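Local structure of cytochrome P450 (Bacillus megaterium, 5L92) at residues 109-114 with 147-152; 133-138 with 250-255; 245-250 with 359-364. The protein binds and oxidises steroids, probably as a heme monooxygenase, with corticosterone bound at its heme iron in this structure. All coordinates share one frame; numbering follows the deposited sequence.

Interaction 1. Residues 109-114 with 147-152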
loop_
_atom_site.group_PDB
_atom_site.type_symbol
_atom_site.label_atom_id
_atom_site.label_comp_id
_atom_site.label_asym_id
_atom_site.label_seq_id
_atom_site.Cartn_x
_atom_site.Cartn_y
_atom_site.Cartn_z
ATOM N N LYS A 109 5.155 -5.039 -17.890
ATOM C CA LYS A 109 6.115 -6.081 -18.256
ATOM C C LYS A 109 7.336 -5.493 -18.954
ATOM O O LYS A 109 8.420 -6.091 -18.929
ATOM C CB LYS A 109 5.436 -7.119 -19.154
ATOM C CG LYS A 109 6.212 -8.425 -19.299
ATOM C CD LYS A 109 5.714 -9.263 -20.475
ATOM C CE LYS A 109 6.610 -10.477 -20.691
ATOM N NZ LYS A 109 6.355 -11.110 -22.013
ATOM N N ALA A 110 7.175 -4.329 -19.588
ATOM C CA ALA A 110 8.316 -3.574 -20.090
ATOM C C ALA A 110 9.313 -3.218 -18.995
ATOM O O ALA A 110 10.499 -3.019 -19.279
ATOM C CB ALA A 110 7.823 -2.288 -20.766
ATOM N N TRP A 111 8.862 -3.093 -17.751
ATOM C CA TRP A 111 9.769 -2.696 -16.678
ATOM C C TRP A 111 10.528 -3.863 -16.055
ATOM O O TRP A 111 11.416 -3.626 -15.227
ATOM C CB TRP A 111 9.003 -1.973 -15.574
ATOM C CG TRP A 111 8.642 -0.557 -15.906
ATOM C CD1 TRP A 111 7.533 -0.122 -16.580
ATOM C CD2 TRP A 111 9.394 0.611 -15.571
ATOM N NE1 TRP A 111 7.561 1.245 -16.689
ATOM C CE2 TRP A 111 8.696 1.716 -16.079
ATOM C CE3 TRP A 111 10.587 0.827 -14.885
ATOM C CZ2 TRP A 111 9.155 3.017 -15.931
ATOM C CZ3 TRP A 111 11.036 2.114 -14.730
ATOM C CH2 TRP A 111 10.324 3.195 -15.256
ATOM N N GLU A 112 10.223 -5.104 -16.435
ATOM C CA GLU A 112 10.875 -6.245 -15.791
ATOM C C GLU A 112 12.387 -6.167 -15.844
ATOM O O GLU A 112 13.026 -6.329 -14.786
ATOM C CB GLU A 112 10.387 -7.555 -16.411
ATOM C CG GLU A 112 9.029 -7.991 -15.913
ATOM C CD GLU A 112 8.793 -9.483 -16.109
ATOM O OE1 GLU A 112 9.642 -10.303 -15.661
ATOM O OE2 GLU A 112 7.761 -9.831 -16.729
ATOM N N PRO A 113 13.026 -5.918 -17.002
ATOM C CA PRO A 113 14.502 -5.910 -17.030
ATOM C C PRO A 113 15.105 -4.772 -16.239
ATOM O O PRO A 113 16.207 -4.927 -15.696
ATOM C CB PRO A 113 14.839 -5.801 -18.535
ATOM C CG PRO A 113 13.548 -6.117 -19.263
ATOM C CD PRO A 113 12.460 -5.627 -18.323
ATOM N N LYS A 114 14.431 -3.621 -16.171
ATOM C CA LYS A 114 14.861 -2.572 -15.253
ATOM C C LYS A 114 14.788 -3.066 -13.809
ATOM O O LYS A 114 15.735 -2.910 -13.032
ATOM C CB LYS A 114 14.001 -1.307 -15.426
ATOM C CG LYS A 114 14.223 -0.551 -16.707
ATOM C CD LYS A 114 13.378 0.729 -16.788
ATOM C CE LYS A 114 13.558 1.407 -18.138
ATOM N NZ LYS A 114 12.576 2.510 -18.390
ATOM N N ILE A 147 9.628 4.084 -8.911
ATOM C CA ILE A 147 8.652 5.175 -8.966
ATOM C C ILE A 147 9.313 6.498 -9.332
ATOM O O ILE A 147 8.699 7.331 -9.985
ATOM C CB ILE A 147 7.868 5.299 -7.639
ATOM C CG1 ILE A 147 6.502 5.945 -7.875
ATOM C CG2 ILE A 147 8.622 6.179 -6.613
ATOM C CD1 ILE A 147 5.542 5.101 -8.693
ATOM N N ALA A 148 10.553 6.725 -8.898
ATOM C CA ALA A 148 11.268 7.932 -9.290
ATOM C C ALA A 148 11.555 7.940 -10.793
ATOM O O ALA A 148 11.489 8.997 -11.436
ATOM C CB ALA A 148 12.562 8.061 -8.497
ATOM N N ASP A 149 11.835 6.768 -11.384
ATOM C CA ASP A 149 11.980 6.698 -12.841
ATOM C C ASP A 149 10.651 6.929 -13.551
ATOM O O ASP A 149 10.608 7.590 -14.587
ATOM C CB ASP A 149 12.550 5.350 -13.259
ATOM C CG ASP A 149 14.050 5.274 -13.083
ATOM O OD1 ASP A 149 14.673 6.297 -12.714
ATOM O OD2 ASP A 149 14.609 4.191 -13.324
ATOM N N ILE A 150 9.556 6.408 -13.000
ATOM C CA ILE A 150 8.241 6.582 -13.617
ATOM C C ILE A 150 7.802 8.046 -13.577
ATOM O O ILE A 150 7.219 8.551 -14.544
ATOM C CB ILE A 150 7.198 5.684 -12.919
ATOM C CG1 ILE A 150 7.401 4.215 -13.280
ATOM C CG2 ILE A 150 5.757 6.099 -13.295
ATOM C CD1 ILE A 150 6.577 3.274 -12.419
ATOM N N LEU A 151 7.994 8.722 -12.435
ATOM C CA LEU A 151 7.648 10.142 -12.336
ATOM C C LEU A 151 8.626 11.035 -13.105
ATOM O O LEU A 151 8.238 12.102 -13.589
ATOM C CB LEU A 151 7.586 10.568 -10.869
ATOM C CG LEU A 151 6.510 9.813 -10.090
ATOM C CD1 LEU A 151 6.664 9.936 -8.572
ATOM C CD2 LEU A 151 5.159 10.313 -10.530
ATOM N N GLY A 152 9.876 10.615 -13.235
ATOM C CA GLY A 152 10.900 11.432 -13.843
ATOM C C GLY A 152 11.540 12.392 -12.867
ATOM O O GLY A 152 11.941 13.493 -13.265
#
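Within the helical bundle at the core of the P450 fold, Trp111, at the entrance to helix 112-125, reaches across to Asp149 and Ile150 in the last turn of helix 141-151; in P450 nomenclature these are helices D and E. The indole does all the reaching, since the closest backbones, at Trp111 and Ile150, are 9.9 Å apart between CA atoms. Its six-membered ring arrives first. CZ2 of Trp111 lies 3.4 Å from CG1 of Ile150, a close apolar contact made obliquely to the ring, while CH2 of Trp111 meets CB of Asp149 at 3.7 Å, near the ring plane and at its edge. With CG of Trp111 anti to the carbonyl carbon (chi1 -77°), the ring extends from the type I turn Lys109 to Glu112 toward the neighbouring helix. Ile150 also packs on Leu357 and Ile213, and its side chain is about 6 Å from the heme. Beyond Ile150, Gly152 takes positive phi in a Schellman motif that ends the helix. Over one face of the Trp111 indole, Lys114 NZ sits 3.9 Å above the plane, offset toward the rim; Lys114 NZ is 5.7 Å from Asp149 OD2, too long for a contact.

Interaction 2. Residues 133-138 with 250-255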
loop_
_atom_site.group_PDB
_atom_site.type_symbol
_atom_site.label_atom_id
_atom_site.label_comp_id
_atom_site.label_asym_id
_atom_site.label_seq_id
_atom_site.Cartn_x
_atom_site.Cartn_y
_atom_site.Cartn_z
ATOM N N ASP A 133 19.392 -5.886 6.415
ATOM C CA ASP A 133 18.037 -5.411 6.689
ATOM C C ASP A 133 17.249 -5.448 5.381
ATOM O O ASP A 133 17.412 -4.583 4.519
ATOM C CB ASP A 133 18.101 -4.018 7.299
ATOM C CG ASP A 133 16.723 -3.460 7.680
ATOM O OD1 ASP A 133 15.702 -4.104 7.423
ATOM O OD2 ASP A 133 16.672 -2.363 8.232
ATOM N N ILE A 134 16.394 -6.459 5.221
ATOM C CA ILE A 134 15.580 -6.604 4.010
ATOM C C ILE A 134 14.931 -5.267 3.648
ATOM O O ILE A 134 14.777 -4.930 2.463
ATOM C CB ILE A 134 14.505 -7.688 4.179
ATOM C CG1 ILE A 134 15.121 -9.074 4.396
ATOM C CG2 ILE A 134 13.603 -7.745 2.975
ATOM C CD1 ILE A 134 16.191 -9.434 3.421
ATOM N N VAL A 135 14.530 -4.506 4.665
ATOM C CA VAL A 135 13.765 -3.284 4.428
ATOM C C VAL A 135 14.685 -2.196 3.890
ATOM O O VAL A 135 14.554 -1.757 2.744
ATOM C CB VAL A 135 13.029 -2.836 5.716
ATOM C CG1 VAL A 135 12.439 -1.453 5.538
ATOM C CG2 VAL A 135 11.903 -3.825 6.105
ATOM N N GLU A 136 15.678 -1.803 4.682
ATOM C CA GLU A 136 16.539 -0.699 4.283
ATOM C C GLU A 136 17.295 -1.010 2.987
ATOM O O GLU A 136 17.436 -0.133 2.126
ATOM C CB GLU A 136 17.512 -0.359 5.411
ATOM C CG GLU A 136 18.440 0.848 5.105
ATOM C CD GLU A 136 19.612 0.994 6.080
ATOM O OE1 GLU A 136 19.432 0.746 7.286
ATOM O OE2 GLU A 136 20.724 1.360 5.631
ATOM N N HIS A 137 17.762 -2.251 2.804
ATOM C CA HIS A 137 18.660 -2.506 1.673
ATOM C C HIS A 137 17.961 -3.012 0.418
ATOM O O HIS A 137 18.572 -2.975 -0.655
ATOM C CB HIS A 137 19.758 -3.483 2.082
ATOM C CG HIS A 137 20.647 -2.954 3.164
ATOM N ND1 HIS A 137 21.288 -1.741 3.061
ATOM C CD2 HIS A 137 21.039 -3.484 4.348
ATOM C CE1 HIS A 137 22.011 -1.528 4.145
ATOM N NE2 HIS A 137 21.884 -2.573 4.940
ATOM N N LEU A 138 16.699 -3.440 0.489
ATOM C CA LEU A 138 16.106 -4.150 -0.644
ATOM C C LEU A 138 14.648 -3.773 -0.867
ATOM O O LEU A 138 14.313 -3.185 -1.888
ATOM C CB LEU A 138 16.241 -5.662 -0.443
ATOM C CG LEU A 138 17.683 -6.209 -0.425
ATOM C CD1 LEU A 138 17.755 -7.623 0.054
ATOM C CD2 LEU A 138 18.335 -6.088 -1.828
ATOM N N LEU A 250 4.844 -5.454 1.010
ATOM C CA LEU A 250 4.521 -6.750 0.432
ATOM C C LEU A 250 5.748 -7.657 0.461
ATOM O O LEU A 250 5.665 -8.824 0.868
ATOM C CB LEU A 250 4.014 -6.570 -0.994
ATOM C CG LEU A 250 3.674 -7.827 -1.801
ATOM C CD1 LEU A 250 2.708 -8.757 -1.050
ATOM C CD2 LEU A 250 3.084 -7.415 -3.170
ATOM N N ILE A 251 6.903 -7.109 0.081
ATOM C CA ILE A 251 8.136 -7.885 -0.032
ATOM C C ILE A 251 8.630 -8.315 1.345
ATOM O O ILE A 251 8.915 -9.498 1.584
ATOM C CB ILE A 251 9.215 -7.075 -0.783
ATOM C CG1 ILE A 251 8.729 -6.754 -2.201
ATOM C CG2 ILE A 251 10.563 -7.866 -0.847
ATOM C CD1 ILE A 251 9.621 -5.830 -3.013
ATOM N N SER A 252 8.768 -7.352 2.251
ATOM C CA SER A 252 9.209 -7.628 3.612
ATOM C C SER A 252 8.253 -8.568 4.333
ATOM O O SER A 252 8.689 -9.502 5.012
ATOM C CB SER A 252 9.346 -6.322 4.386
ATOM O OG SER A 252 10.516 -5.685 3.961
ATOM N N ASN A 253 6.951 -8.334 4.200
ATOM C CA ASN A 253 5.975 -9.205 4.858
ATOM C C ASN A 253 6.038 -10.620 4.321
ATOM O O ASN A 253 5.738 -11.566 5.056
ATOM C CB ASN A 253 4.539 -8.682 4.675
ATOM C CG ASN A 253 4.249 -7.442 5.498
ATOM O OD1 ASN A 253 5.105 -6.983 6.238
ATOM N ND2 ASN A 253 3.039 -6.868 5.344
ATOM N N THR A 254 6.358 -10.781 3.023
ATOM C CA THR A 254 6.496 -12.113 2.457
ATOM C C THR A 254 7.652 -12.837 3.109
ATOM O O THR A 254 7.526 -14.004 3.504
ATOM C CB THR A 254 6.728 -12.071 0.937
ATOM O OG1 THR A 254 5.533 -11.671 0.271
ATOM C CG2 THR A 254 7.093 -13.464 0.430
ATOM N N ILE A 255 8.789 -12.158 3.221
ATOM C CA ILE A 255 9.942 -12.733 3.885
ATOM C C ILE A 255 9.585 -13.074 5.323
ATOM O O ILE A 255 9.959 -14.138 5.833
ATOM C CB ILE A 255 11.137 -11.770 3.817
ATOM C CG1 ILE A 255 11.606 -11.570 2.354
ATOM C CG2 ILE A 255 12.300 -12.248 4.674
ATOM C CD1 ILE A 255 12.155 -12.755 1.754
#
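Ser252 OG and Val135 CG2 form the tightest meeting point here, 3.2 Å apart, with no hydrogen bond linking the two segments. Ile134 CG2 approaches Ser252 OG at 3.8 Å, so two methyl groups from consecutive residues press on one hydroxyl. One turn further along helix 250-255, Ile255 CG2 faces Ile134 CG1 at a looser 4.3 Å. The serine torsion explains the meeting: OG lies anti to the carbonyl carbon (chi1 -76°), which points it at the opposite helix. Although its cross-helix neighbours are carbon, the hydroxyl is satisfied, because it hydrogen-bonds to Ser139 OG just past Leu138 and has a weak bond to Thr248 O.

The helix carrying Ser252 is the second half of the long central helix that runs through the P450 fold past the heme. The axes of 134-138 and 250-255 make 137° between N-to-C directions and are 10.1 Å apart at their closest. Helix 134-139 follows directly on strand 131-133, an edge strand of a three-stranded antiparallel sheet. Asp133 N-caps it: Asp133 OD1 accepts from Val135 N at 3.0 Å, the donor lying above the carboxylate plane, and also from Leu398 N, which ties the cap to the segment leading into strand 399-401. Ile134 packs on Ile400 of that strand. Outside this pair, Ile251, Thr254 and Ile255 all rest on Leu366 of helix 355-372.

Interaction 3. Residues 245-250 with 359-364. With HEM (protoporphyrin IX containing Fe), chain C; C0R (corticosterone), chain D.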
loop_
_atom_site.group_PDB
_atom_site.type_symbol
_atom_site.label_atom_id
_atom_site.label_comp_id
_atom_site.label_asym_id
_atom_site.label_seq_id
_atom_site.Cartn_x
_atom_site.Cartn_y
_atom_site.Cartn_z
ATOM N N GLU A 245 5.756 3.258 0.230
ATOM C CA GLU A 245 4.967 2.864 1.398
ATOM C C GLU A 245 4.092 1.625 1.219
ATOM O O GLU A 245 3.305 1.337 2.132
ATOM C CB GLU A 245 4.023 4.029 1.832
ATOM C CG GLU A 245 4.693 5.348 2.239
ATOM C CD GLU A 245 5.565 5.236 3.491
ATOM O OE1 GLU A 245 5.385 4.297 4.279
ATOM O OE2 GLU A 245 6.434 6.104 3.696
ATOM N N THR A 246 4.120 0.950 0.061
ATOM C CA THR A 246 3.249 -0.206 -0.187
ATOM C C THR A 246 4.037 -1.448 -0.543
ATOM O O THR A 246 4.183 -2.351 0.290
ATOM C CB THR A 246 2.259 0.115 -1.303
ATOM O OG1 THR A 246 2.993 0.448 -2.486
ATOM C CG2 THR A 246 1.359 1.274 -0.935
ATOM N N THR A 247 4.563 -1.535 -1.777
ATOM C CA THR A 247 5.290 -2.711 -2.237
ATOM C C THR A 247 6.413 -3.097 -1.293
ATOM O O THR A 247 6.696 -4.296 -1.123
ATOM C CB THR A 247 5.842 -2.461 -3.649
ATOM O OG1 THR A 247 4.749 -2.216 -4.533
ATOM C CG2 THR A 247 6.627 -3.650 -4.157
ATOM N N THR A 248 7.066 -2.114 -0.670
ATOM C CA THR A 248 8.089 -2.451 0.316
ATOM C C THR A 248 7.556 -3.428 1.365
ATOM O O THR A 248 8.255 -4.373 1.754
ATOM C CB THR A 248 8.628 -1.195 0.986
ATOM O OG1 THR A 248 9.651 -1.590 1.899
ATOM C CG2 THR A 248 7.497 -0.348 1.762
ATOM N N ASN A 249 6.314 -3.212 1.822
ATOM C CA ASN A 249 5.730 -4.066 2.834
ATOM C C ASN A 249 5.273 -5.401 2.274
ATOM O O ASN A 249 5.314 -6.396 2.992
ATOM C CB ASN A 249 4.567 -3.352 3.508
ATOM C CG ASN A 249 5.045 -2.172 4.263
ATOM O OD1 ASN A 249 6.072 -2.263 4.916
ATOM N ND2 ASN A 249 4.376 -1.038 4.118
ATOM N N LEU A 250 4.844 -5.454 1.010
ATOM C CA LEU A 250 4.521 -6.750 0.432
ATOM C C LEU A 250 5.748 -7.657 0.461
ATOM O O LEU A 250 5.665 -8.824 0.868
ATOM C CB LEU A 250 4.014 -6.570 -0.994
ATOM C CG LEU A 250 3.674 -7.827 -1.801
ATOM C CD1 LEU A 250 2.708 -8.757 -1.050
ATOM C CD2 LEU A 250 3.084 -7.415 -3.170
ATOM N N ARG A 359 2.983 -6.443 -8.143
ATOM C CA ARG A 359 3.209 -7.889 -8.284
ATOM C C ARG A 359 4.535 -8.208 -8.966
ATOM O O ARG A 359 5.255 -9.129 -8.538
ATOM C CB ARG A 359 2.048 -8.504 -9.040
ATOM C CG ARG A 359 0.814 -8.537 -8.180
ATOM C CD ARG A 359 -0.461 -8.762 -8.978
ATOM N NE ARG A 359 -1.491 -9.321 -8.096
ATOM C CZ ARG A 359 -2.788 -9.033 -8.155
ATOM N NH1 ARG A 359 -3.237 -8.184 -9.067
ATOM N NH2 ARG A 359 -3.644 -9.596 -7.293
ATOM N N ILE A 360 4.886 -7.465 -10.024
ATOM C CA ILE A 360 6.119 -7.754 -10.737
ATOM C C ILE A 360 7.347 -7.304 -9.941
ATOM O O ILE A 360 8.361 -8.016 -9.901
ATOM C CB ILE A 360 6.072 -7.140 -12.153
ATOM C CG1 ILE A 360 6.967 -7.921 -13.088
ATOM C CG2 ILE A 360 6.538 -5.687 -12.197
ATOM C CD1 ILE A 360 6.312 -9.194 -13.586
ATOM N N GLU A 361 7.299 -6.131 -9.303
ATOM C CA GLU A 361 8.378 -5.767 -8.380
ATOM C C GLU A 361 8.584 -6.857 -7.327
ATOM O O GLU A 361 9.716 -7.261 -7.038
ATOM C CB GLU A 361 8.077 -4.428 -7.678
ATOM C CG GLU A 361 8.228 -3.140 -8.545
ATOM C CD GLU A 361 7.538 -1.864 -7.926
ATOM O OE1 GLU A 361 6.667 -1.959 -7.004
ATOM O OE2 GLU A 361 7.873 -0.748 -8.381
ATOM N N ALA A 362 7.503 -7.312 -6.712
ATOM C CA ALA A 362 7.624 -8.289 -5.627
ATOM C C ALA A 362 8.207 -9.617 -6.121
ATOM O O ALA A 362 9.167 -10.142 -5.547
ATOM C CB ALA A 362 6.253 -8.501 -4.998
ATOM N N LYS A 363 7.618 -10.180 -7.174
ATOM C CA LYS A 363 8.105 -11.424 -7.781
ATOM C C LYS A 363 9.602 -11.377 -8.090
ATOM O O LYS A 363 10.375 -12.224 -7.639
ATOM C CB LYS A 363 7.316 -11.710 -9.064
ATOM C CG LYS A 363 7.592 -13.080 -9.676
ATOM C CD LYS A 363 6.917 -13.198 -11.039
ATOM C CE LYS A 363 7.501 -12.205 -12.008
ATOM N NZ LYS A 363 7.535 -12.714 -13.408
ATOM N N ILE A 364 10.029 -10.387 -8.869
ATOM C CA ILE A 364 11.419 -10.321 -9.293
ATOM C C ILE A 364 12.336 -10.216 -8.083
ATOM O O ILE A 364 13.356 -10.907 -7.995
ATOM C CB ILE A 364 11.609 -9.139 -10.272
ATOM C CG1 ILE A 364 10.869 -9.438 -11.574
ATOM C CG2 ILE A 364 13.072 -8.831 -10.450
ATOM C CD1 ILE A 364 10.863 -8.334 -12.617
HETATM C CHA HEM C . -5.342 2.466 -4.768
HETATM C CHB HEM C . -3.172 -1.036 -2.133
HETATM C CHC HEM C . 0.911 -0.494 -4.610
HETATM C CHD HEM C . -1.111 3.293 -6.849
HETATM C C1A HEM C . -5.106 1.429 -3.874
HETATM C C2A HEM C . -6.101 0.826 -3.015
HETATM C C3A HEM C . -5.499 -0.124 -2.284
HETATM C C4A HEM C . -4.108 -0.181 -2.671
HETATM C CMA HEM C . -6.174 -1.027 -1.232
HETATM C CAA HEM C . -7.600 1.227 -2.935
HETATM C CBA HEM C . -7.801 2.617 -2.330
HETATM C CGA HEM C . -9.235 2.867 -1.944
HETATM O O1A HEM C . -10.138 2.155 -2.401
HETATM O O2A HEM C . -9.506 3.780 -1.146
HETATM C C1B HEM C . -1.891 -1.251 -2.580
HETATM C C2B HEM C . -0.982 -2.320 -2.189
HETATM C C3B HEM C . 0.155 -2.138 -2.882
HETATM C C4B HEM C . -0.007 -0.959 -3.710
HETATM C CMB HEM C . -1.323 -3.448 -1.197
HETATM C CAB HEM C . 1.448 -2.979 -2.918
HETATM C CBB HEM C . 1.484 -4.279 -2.585
HETATM C C1C HEM C . 0.716 0.584 -5.442
HETATM C C2C HEM C . 1.709 1.179 -6.295
HETATM C C3C HEM C . 1.147 2.201 -6.916
HETATM C C4C HEM C . -0.207 2.337 -6.456
HETATM C CMC HEM C . 3.166 0.697 -6.518
HETATM C CAC HEM C . 1.926 3.088 -7.895
HETATM C CBC HEM C . 1.505 3.228 -9.148
HETATM C C1D HEM C . -2.422 3.413 -6.489
HETATM C C2D HEM C . -3.323 4.440 -6.970
HETATM C C3D HEM C . -4.519 4.222 -6.404
HETATM C C4D HEM C . -4.378 3.055 -5.539
HETATM C CMD HEM C . -2.881 5.556 -7.955
HETATM C CAD HEM C . -5.833 5.023 -6.579
HETATM C CBD HEM C . -6.717 4.403 -7.679
HETATM C CGD HEM C . -8.084 5.046 -7.803
HETATM O O1D HEM C . -8.728 4.918 -8.869
HETATM O O2D HEM C . -8.586 5.680 -6.840
HETATM N NA HEM C . -3.887 0.800 -3.660
HETATM N NB HEM C . -1.248 -0.439 -3.490
HETATM N NC HEM C . -0.445 1.328 -5.558
HETATM N ND HEM C . -3.095 2.617 -5.599
HETATM FE FE HEM C . -2.162 1.026 -4.663
HETATM C C1 C0R D . -2.982 3.656 -0.150
HETATM C C2 C0R D . -2.601 2.515 -1.110
HETATM C C3 C0R D . -1.726 2.947 -2.376
HETATM C C4 C0R D . -0.825 4.269 -2.208
HETATM C C5 C0R D . -0.997 5.125 -0.952
HETATM C C6 C0R D . -0.072 6.394 -0.748
HETATM C C7 C0R D . -0.999 7.666 -0.335
HETATM C C8 C0R D . -1.910 7.343 0.834
HETATM C C9 C0R D . -2.790 6.037 0.621
HETATM C C10 C0R D . -2.017 4.748 0.167
HETATM C C11 C0R D . -3.758 5.856 1.893
HETATM C C12 C0R D . -4.608 7.232 2.198
HETATM C C13 C0R D . -3.752 8.462 2.410
HETATM C C14 C0R D . -2.745 8.607 1.122
HETATM C C15 C0R D . -2.038 9.698 1.407
HETATM C C16 C0R D . -3.128 10.698 2.057
HETATM C C17 C0R D . -4.423 9.641 2.374
HETATM C C18 C0R D . -2.938 8.343 3.742
HETATM C C19 C0R D . -1.081 4.215 1.276
HETATM C C20 C0R D . -5.195 10.063 3.655
HETATM C C21 C0R D . -6.730 10.045 3.724
HETATM O O1 C0R D . -1.586 2.321 -3.421
HETATM O O2 C0R D . -3.056 5.519 2.970
HETATM O O3 C0R D . -4.569 10.434 4.642
HETATM O O4 C0R D . -7.087 10.291 5.081
#
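Thr247 OG1 stands 3.1 Å from Glu361 OE1, within hydrogen-bonding distance, where the first turn of helix 247-260 meets helix 355-372, the L helix of P450s. The two side chains cross at about a right angle. OE1 of Glu361 also touches the threonine methyl, CG2 of Thr247, at 3.3 Å, and Pro143 covers both residues from helix 141-151. A turn later the contact becomes apolar: Leu250 CD2 packs on Ala362 CB at 3.8 Å and on the heme vinyl carbon CBB at 3.6 Å, so this methyl touches both the cofactor and helix 355-372.

Just before helix 247-260, the long central helix of the fold is interrupted. Thr246 occupies the N-cap position but makes no capping bond with its side chain; Thr246 O accepts from Asn249 N at 2.8 Å and from Leu250 N at 3.3 Å. Thr246 OG1, held between the backbone N and the carbonyl carbon (chi1 59°), lies 3.1 Å from the heme meso carbon HEM CHC. The same hydroxyl hydrogen-bonds back to Ala242 O. CG2 of Thr246 faces the steroid. Glu245 and Thr246 match the acid-alcohol pair of P450s, which in relatives is thought to take part in proton delivery during oxygen activation, consistent with a similar role here. Arg359 of helix 355-372 forms a salt bridge with Glu280.

In this complex C0R O1, the steroid keto oxygen, binds the heme iron, HEM FE, directly at 1.9 Å. With Cys352 as the other axial ligand, that oxygen occupies the place dioxygen would need, so this binding mode is probably not the one that leads to oxidation.

Overall arrangement
Interactions 2 and 3 are buried and share helix 247-260: Leu250 lies in a segment of each but makes its contact only in interaction 3, and Ile251 packs against Ala362 where they touch. Interaction 3 faces the heme, combining a polar threonine-glutamate approach with apolar packing on the cofactor. Interaction 2, about 9 Å away between centres, joins the same helix to short helix 134-139 next to a small sheet, through methyls pressed on a serine whose hydroxyl bonds to Ser139. Interaction 1 is more peripheral and only partly buried, relying on one tryptophan to span two helices. It still meets interaction 3, because Glu112 packs on Ile360 and Ile364, whereas interactions 1 and 2 do not touch.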